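Local coordinates for type III restriction-modification enzyme EcoP15I Mod subunit (Escherichia coli, PDB 4ZCF), which recognises the DNA site 5'-CAGCAG-3' as a homodimer and methylates one adenine at N6 using S-adenosyl-L-methionine, also serving DNA restriction together with the Res subunit, at residues P26-K31 with E38-I43; S169-W174 with H201-Q206; F141-L146 with R159-T164. All coordinates share one frame; numbering follows the deposited sequence.

Along the chain the contacts follow one another as interaction 1, interaction 3 and interaction 2, and all lie on the same side of the chain's centre. Interaction 1 joins a turn to helix 37-44 near the N-terminus; its centre is about 17 Å from that of interaction 2, and the two meet where Lys31 NZ probably donates a hydrogen bond to Asn202 OD1 at 2.9 Å. Interaction 3 pairs helices 143-150 and 154-164, its centre about 21 Å from that of interaction 2, and touches it by packing of Phe163 on Ala173 of helix 171-188. Interactions 1 and 2 reach the second subunit, so N-terminal region and methylase fold share in the dimer; interaction 3 touches no other protein chain.

Interaction 1 of 3, residues P26-K31 with E38-I43; sequences PQCFDK and EKLLEI
Cys28, at the end of the short 3-10 turn 26-28, approaches Lys39 of helix 37-44 to 5.4 Å between their CA atoms, bringing the turn against the first part of the helix. The sulfur lies over the helix backbone, with Cys28 SG 3.5 Å from Leu40 N. It also touches the CB atoms of Leu40 and Lys39, the former at 3.8 Å from SG. With SG beside its own backbone N (chi1 -72°), the cysteine reaches the helix between Lys39 and Leu40, while CD1 of Ile43 marks the far end of this apolar patch. The connection leaving helix 14-24, with its 3-10 turn, folds back on helix 37-44, and Leu40 also packs on Leu21 of the earlier helix. Gln27 flanks the sulfur. Its amide comes from the opposite direction to Ile43 and sets NE2 3.4 Å from Ile43 CD1, a polar group resting against a methyl. The aliphatic part of Lys39, extended beyond CG, runs past the turn with CD 3.3 Å from Gln27 O. Its ammonium continues to Glu213 of the second subunit, with which Lys39 NZ forms a salt bridge.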
# COMPACT_ATOMS: atom_id res chain seq x y z
N PRO A 26 13.69 19.47 24.75
CA PRO A 26 12.58 20.04 23.96
C PRO A 26 11.45 19.08 23.58
O PRO A 26 10.31 19.49 23.53
CB PRO A 26 13.29 20.65 22.75
CG PRO A 26 14.48 19.79 22.57
CD PRO A 26 14.95 19.51 23.97
N GLN A 27 11.78 17.81 23.35
CA GLN A 27 10.88 16.71 22.97
C GLN A 27 9.93 16.31 24.11
O GLN A 27 9.06 15.46 23.91
CB GLN A 27 11.71 15.50 22.55
CG GLN A 27 12.39 14.74 23.71
CD GLN A 27 13.68 15.36 24.21
OE1 GLN A 27 14.00 16.53 23.97
NE2 GLN A 27 14.47 14.58 24.92
N CYS A 28 10.12 16.88 25.30
CA CYS A 28 9.34 16.59 26.50
C CYS A 28 8.13 17.49 26.62
O CYS A 28 7.39 17.36 27.59
CB CYS A 28 10.22 16.67 27.73
SG CYS A 28 11.39 15.30 27.88
N PHE A 29 7.95 18.39 25.65
CA PHE A 29 6.85 19.35 25.54
C PHE A 29 6.14 19.12 24.19
O PHE A 29 6.80 18.94 23.17
CB PHE A 29 7.37 20.79 25.68
CG PHE A 29 8.03 21.05 27.02
CD1 PHE A 29 9.38 20.80 27.22
CD2 PHE A 29 7.29 21.55 28.09
CE1 PHE A 29 9.98 21.04 28.46
CE2 PHE A 29 7.89 21.79 29.33
CZ PHE A 29 9.23 21.53 29.51
N ASP A 30 4.81 19.04 24.19
CA ASP A 30 4.08 18.76 22.96
C ASP A 30 3.99 19.97 22.00
O ASP A 30 4.60 21.00 22.29
CB ASP A 30 2.72 18.05 23.26
CG ASP A 30 1.59 18.93 23.76
OD1 ASP A 30 1.79 20.16 23.84
OD2 ASP A 30 0.48 18.40 23.97
N LYS A 31 3.25 19.87 20.88
CA LYS A 31 3.14 20.99 19.92
C LYS A 31 2.52 22.26 20.51
O LYS A 31 2.72 23.34 19.97
CB LYS A 31 2.43 20.56 18.62
CG LYS A 31 0.92 20.35 18.71
CD LYS A 31 0.37 19.62 17.49
CE LYS A 31 0.07 20.49 16.29
NZ LYS A 31 0.24 19.73 15.02
N GLU A 38 5.98 11.41 30.62
CA GLU A 38 6.63 10.13 30.31
C GLU A 38 7.93 10.20 29.52
O GLU A 38 8.81 9.35 29.73
CB GLU A 38 5.66 9.11 29.74
CG GLU A 38 5.20 8.07 30.77
CD GLU A 38 6.19 7.02 31.25
OE1 GLU A 38 5.76 6.12 32.01
OE2 GLU A 38 7.39 7.08 30.89
N LYS A 39 8.09 11.24 28.67
CA LYS A 39 9.32 11.38 27.89
C LYS A 39 10.55 11.70 28.74
O LYS A 39 11.63 11.16 28.48
CB LYS A 39 9.14 12.28 26.65
CG LYS A 39 8.49 11.52 25.49
CD LYS A 39 8.56 12.24 24.14
CE LYS A 39 8.56 11.26 22.99
NZ LYS A 39 8.44 11.92 21.66
N LEU A 40 10.39 12.52 29.80
CA LEU A 40 11.49 12.84 30.73
C LEU A 40 11.75 11.66 31.66
O LEU A 40 12.90 11.33 31.89
CB LEU A 40 11.22 14.12 31.54
CG LEU A 40 12.37 14.60 32.43
CD1 LEU A 40 13.17 15.70 31.76
CD2 LEU A 40 11.85 15.06 33.78
N LEU A 41 10.67 10.98 32.13
CA LEU A 41 10.80 9.79 32.99
C LEU A 41 11.56 8.66 32.30
O LEU A 41 12.41 8.05 32.95
CB LEU A 41 9.44 9.30 33.54
CG LEU A 41 8.72 10.22 34.54
CD1 LEU A 41 7.28 9.77 34.74
CD2 LEU A 41 9.42 10.24 35.90
N GLU A 42 11.32 8.41 31.00
CA GLU A 42 12.06 7.37 30.27
C GLU A 42 13.55 7.70 30.12
O GLU A 42 14.37 6.78 30.09
CB GLU A 42 11.37 6.92 28.96
CG GLU A 42 11.29 7.97 27.87
CD GLU A 42 10.40 7.65 26.68
OE1 GLU A 42 9.21 7.30 26.90
OE2 GLU A 42 10.86 7.82 25.53
N ILE A 43 13.91 9.02 30.13
CA ILE A 43 15.30 9.52 30.07
C ILE A 43 15.99 9.23 31.42
O ILE A 43 17.11 8.70 31.44
CB ILE A 43 15.38 11.02 29.65
CG1 ILE A 43 15.04 11.19 28.13
CG2 ILE A 43 16.76 11.65 30.00
CD1 ILE A 43 14.69 12.57 27.67

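Interaction 2 of 3, residues S169-W174 with H201-Q206; sequences SSHSAW and HNEFSQ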
# COMPACT_ATOMS: atom_id res chain seq x y z
N SER A 169 -7.04 15.36 21.91
CA SER A 169 -6.76 15.76 20.51
C SER A 169 -5.27 15.57 20.09
O SER A 169 -4.77 16.26 19.19
CB SER A 169 -7.24 17.19 20.26
OG SER A 169 -6.44 18.13 20.96
N SER A 170 -4.58 14.60 20.73
CA SER A 170 -3.18 14.26 20.50
C SER A 170 -3.03 13.34 19.27
O SER A 170 -4.02 12.86 18.72
CB SER A 170 -2.61 13.58 21.74
OG SER A 170 -3.18 12.29 21.87
N HIS A 171 -1.78 13.07 18.85
CA HIS A 171 -1.46 12.19 17.73
C HIS A 171 -1.95 10.79 18.01
O HIS A 171 -2.52 10.16 17.12
CB HIS A 171 0.05 12.17 17.48
CG HIS A 171 0.62 13.45 16.95
ND1 HIS A 171 0.31 13.91 15.69
CD2 HIS A 171 1.55 14.27 17.49
CE1 HIS A 171 1.00 15.02 15.53
NE2 HIS A 171 1.76 15.28 16.59
N SER A 172 -1.76 10.30 19.24
CA SER A 172 -2.22 8.98 19.66
C SER A 172 -3.75 8.85 19.64
O SER A 172 -4.24 7.83 19.18
CB SER A 172 -1.63 8.58 21.02
OG SER A 172 -1.83 9.57 22.00
N ALA A 173 -4.49 9.90 20.09
CA ALA A 173 -5.96 9.92 20.05
C ALA A 173 -6.41 9.87 18.59
O ALA A 173 -7.26 9.03 18.22
CB ALA A 173 -6.49 11.17 20.73
N TRP A 174 -5.76 10.71 17.73
CA TRP A 174 -6.01 10.73 16.28
C TRP A 174 -5.73 9.38 15.61
O TRP A 174 -6.56 8.92 14.84
CB TRP A 174 -5.25 11.87 15.60
CG TRP A 174 -5.73 12.15 14.20
CD1 TRP A 174 -6.73 13.00 13.83
CD2 TRP A 174 -5.22 11.57 12.98
NE1 TRP A 174 -6.87 13.00 12.46
CE2 TRP A 174 -5.97 12.12 11.91
CE3 TRP A 174 -4.20 10.65 12.68
CZ2 TRP A 174 -5.72 11.78 10.57
CZ3 TRP A 174 -3.96 10.29 11.36
CH2 TRP A 174 -4.70 10.87 10.32
N HIS A 201 -0.17 19.31 7.18
CA HIS A 201 1.07 19.05 7.94
C HIS A 201 0.93 18.50 9.36
O HIS A 201 1.91 18.02 9.93
CB HIS A 201 1.95 20.29 7.96
CG HIS A 201 1.34 21.43 8.71
ND1 HIS A 201 0.46 22.30 8.09
CD2 HIS A 201 1.48 21.79 10.00
CE1 HIS A 201 0.09 23.15 9.03
NE2 HIS A 201 0.70 22.89 10.19
N ASN A 202 -0.26 18.61 9.95
CA ASN A 202 -0.46 18.16 11.33
C ASN A 202 -0.25 16.67 11.55
O ASN A 202 0.53 16.31 12.43
CB ASN A 202 -1.78 18.68 11.89
CG ASN A 202 -1.81 20.17 11.95
OD1 ASN A 202 -1.07 20.78 12.71
ND2 ASN A 202 -2.59 20.79 11.08
N GLU A 203 -0.86 15.83 10.70
CA GLU A 203 -0.81 14.36 10.79
C GLU A 203 -0.22 13.64 9.58
O GLU A 203 -0.29 12.41 9.53
CB GLU A 203 -2.21 13.79 11.11
CG GLU A 203 -2.84 14.33 12.39
CD GLU A 203 -2.12 13.98 13.67
OE1 GLU A 203 -1.43 12.94 13.70
OE2 GLU A 203 -2.23 14.75 14.65
N PHE A 204 0.38 14.38 8.62
CA PHE A 204 0.96 13.79 7.41
C PHE A 204 1.89 12.60 7.68
O PHE A 204 1.61 11.51 7.21
CB PHE A 204 1.60 14.86 6.49
CG PHE A 204 2.35 14.36 5.27
CD1 PHE A 204 1.81 13.38 4.44
CD2 PHE A 204 3.57 14.92 4.91
CE1 PHE A 204 2.49 12.94 3.30
CE2 PHE A 204 4.25 14.47 3.77
CZ PHE A 204 3.70 13.49 2.98
N SER A 205 2.97 12.81 8.48
CA SER A 205 3.96 11.78 8.83
C SER A 205 3.37 10.62 9.61
O SER A 205 3.61 9.47 9.23
CB SER A 205 5.13 12.40 9.59
OG SER A 205 5.37 13.72 9.14
N GLN A 206 2.54 10.91 10.63
CA GLN A 206 1.84 9.92 11.48
C GLN A 206 0.88 9.03 10.71
O GLN A 206 0.82 7.83 10.99
CB GLN A 206 1.10 10.59 12.63
CG GLN A 206 2.03 11.12 13.73
CD GLN A 206 2.72 12.44 13.43
OE1 GLN A 206 2.48 13.14 12.42
NE2 GLN A 206 3.59 12.82 14.33
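The imidazole of His171 is held between groups from the other segment that meet it in two different ways, at its edge and over a face. At the edge, His171 ND1 donates to Glu203 OE1 at 2.8 Å, nearly straight at 172°, and the acceptor sits in the ring plane. The carboxylate plane is turned 64° from the ring; the N-H meets OE1 on its syn side, somewhat out of the carboxylate plane. Asn202 O lies at the same ring's edge, 3.4 Å from His171 CE1. Over a face, the Gln206 amide stacks almost parallel to the imidazole, its NE2 3.6 Å from His171 CE1. Glu203 CG, beside its own backbone N, lies over the Trp174 indole, 3.7 Å from Trp174 CD2, and CB makes a CH-pi contact over the six-membered ring; the bend at chi2 (-65°) turns the carboxylate to His171. These residues join the start of helix 171-188 to that of helix 204-215 within the methylase fold. A leucine in place of His171 would probably leave Glu203 OE1 without its donor and Glu217 of the second subunit without the bond it makes to NE2. Asn127 bonds Glu203 OE2, giving each buried carboxylate oxygen a partner; with both ring nitrogens bonded to carboxylates, Glu203 and Glu217 of the second subunit, the imidazole may tend to be protonated and so link the subunits.

Interaction 3 of 3, residues F141-L146 with R159-T164; sequences FTPEQL and RILEFT
Packing between Leu161 and the start of helix 143-150 dominates this pairing of two consecutive helices in the DNA methylase region. Leu161 CD1 rests on the backbone that opens the helix, 3.5 Å from Thr142 C, and on Pro143 CD at 4.1 Å, while its CD2 faces Phe141 CB more loosely. Phe141 O adds a van der Waals contact to the CD1 methyl. One turn further along, Leu146 sends CD2 between two residues of helix 154-164, 3.8 Å from Leu161 CG and 4.0 Å from Ile160 CG2. Its CG stands anti to the backbone N (chi1 177°), which carries the branch across to the other helix; there it slides past Leu161 in the opposite direction but crosses Ile160 at about a right angle. Leu146 and Ile160 also touch helix 63-71, through Leu68 and Ser64 respectively, so the helical pair packs against a third element, and Phe163 continues onto helix 171-188.

The polar part is the N-cap: Thr142 OG1 accepts from Gln145 N at 3.2 Å, fixing the helix start on which Leu161 rests. Dispersion and burial of aliphatic surface therefore join the segments, with the cap and the helices' own backbone bonds ordering each side.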
# COMPACT_ATOMS: atom_id res chain seq x y z
N PHE A 141 -16.12 1.24 28.25
CA PHE A 141 -15.68 0.09 29.04
C PHE A 141 -15.12 0.52 30.41
O PHE A 141 -14.90 1.71 30.65
CB PHE A 141 -14.60 -0.74 28.29
CG PHE A 141 -14.94 -1.32 26.94
CD1 PHE A 141 -15.85 -2.38 26.83
CD2 PHE A 141 -14.29 -0.89 25.79
CE1 PHE A 141 -16.15 -2.93 25.58
CE2 PHE A 141 -14.59 -1.45 24.54
CZ PHE A 141 -15.52 -2.46 24.44
N THR A 142 -14.91 -0.47 31.30
CA THR A 142 -14.32 -0.32 32.64
C THR A 142 -12.85 -0.77 32.50
O THR A 142 -12.58 -1.60 31.63
CB THR A 142 -15.11 -1.14 33.68
OG1 THR A 142 -14.83 -2.52 33.54
CG2 THR A 142 -16.62 -0.92 33.60
N PRO A 143 -11.88 -0.26 33.29
CA PRO A 143 -10.48 -0.72 33.12
C PRO A 143 -10.32 -2.23 33.22
O PRO A 143 -9.42 -2.80 32.62
CB PRO A 143 -9.72 0.01 34.24
CG PRO A 143 -10.54 1.22 34.52
CD PRO A 143 -11.97 0.75 34.36
N GLU A 144 -11.22 -2.87 33.98
CA GLU A 144 -11.25 -4.32 34.19
C GLU A 144 -11.63 -4.99 32.86
O GLU A 144 -10.89 -5.86 32.39
CB GLU A 144 -12.24 -4.72 35.33
CG GLU A 144 -12.55 -3.65 36.37
CD GLU A 144 -11.42 -3.12 37.24
OE1 GLU A 144 -10.54 -3.91 37.65
OE2 GLU A 144 -11.45 -1.91 37.56
N GLN A 145 -12.74 -4.52 32.26
CA GLN A 145 -13.31 -4.95 30.98
C GLN A 145 -12.32 -4.85 29.81
O GLN A 145 -12.14 -5.83 29.08
CB GLN A 145 -14.59 -4.15 30.67
CG GLN A 145 -15.87 -4.71 31.29
CD GLN A 145 -16.64 -5.60 30.34
OE1 GLN A 145 -16.99 -5.22 29.21
NE2 GLN A 145 -16.98 -6.80 30.81
N LEU A 146 -11.68 -3.67 29.63
CA LEU A 146 -10.71 -3.43 28.55
C LEU A 146 -9.45 -4.32 28.63
O LEU A 146 -9.04 -4.89 27.62
CB LEU A 146 -10.37 -1.92 28.43
CG LEU A 146 -9.31 -1.49 27.39
CD1 LEU A 146 -9.71 -1.90 25.98
CD2 LEU A 146 -9.06 0.00 27.45
N ARG A 159 -4.96 3.76 31.62
CA ARG A 159 -4.30 4.83 30.87
C ARG A 159 -4.98 5.14 29.56
O ARG A 159 -5.03 6.32 29.17
CB ARG A 159 -2.80 4.54 30.68
CG ARG A 159 -1.97 4.81 31.93
CD ARG A 159 -0.48 4.59 31.73
NE ARG A 159 0.23 4.47 33.01
CZ ARG A 159 0.73 5.50 33.70
NH1 ARG A 159 0.58 6.74 33.26
NH2 ARG A 159 1.36 5.28 34.85
N ILE A 160 -5.51 4.11 28.88
CA ILE A 160 -6.23 4.29 27.62
C ILE A 160 -7.54 5.00 27.95
O ILE A 160 -7.70 6.16 27.55
CB ILE A 160 -6.45 2.96 26.82
CG1 ILE A 160 -5.13 2.39 26.29
CG2 ILE A 160 -7.48 3.16 25.68
CD1 ILE A 160 -5.16 0.87 25.95
N LEU A 161 -8.43 4.35 28.75
CA LEU A 161 -9.73 4.90 29.15
C LEU A 161 -9.68 6.31 29.70
O LEU A 161 -10.63 7.07 29.48
CB LEU A 161 -10.52 3.95 30.05
CG LEU A 161 -10.96 2.63 29.42
CD1 LEU A 161 -11.56 1.74 30.45
CD2 LEU A 161 -11.92 2.83 28.26
N GLU A 162 -8.55 6.70 30.32
CA GLU A 162 -8.33 8.07 30.79
C GLU A 162 -8.41 9.08 29.62
O GLU A 162 -8.82 10.22 29.84
CB GLU A 162 -6.98 8.18 31.49
N PHE A 163 -8.07 8.65 28.37
CA PHE A 163 -8.11 9.49 27.16
C PHE A 163 -9.33 9.23 26.26
O PHE A 163 -9.81 10.18 25.64
CB PHE A 163 -6.77 9.46 26.37
CG PHE A 163 -6.69 8.52 25.17
CD1 PHE A 163 -7.27 8.86 23.95
CD2 PHE A 163 -5.98 7.32 25.25
CE1 PHE A 163 -7.21 7.98 22.87
CE2 PHE A 163 -5.91 6.46 24.16
CZ PHE A 163 -6.51 6.80 22.97
N THR A 164 -9.77 7.96 26.12
CA THR A 164 -10.91 7.64 25.25
C THR A 164 -12.25 8.19 25.77
O THR A 164 -13.12 8.53 24.97
CB THR A 164 -10.96 6.15 24.89
OG1 THR A 164 -11.05 5.36 26.07
CG2 THR A 164 -9.77 5.71 24.07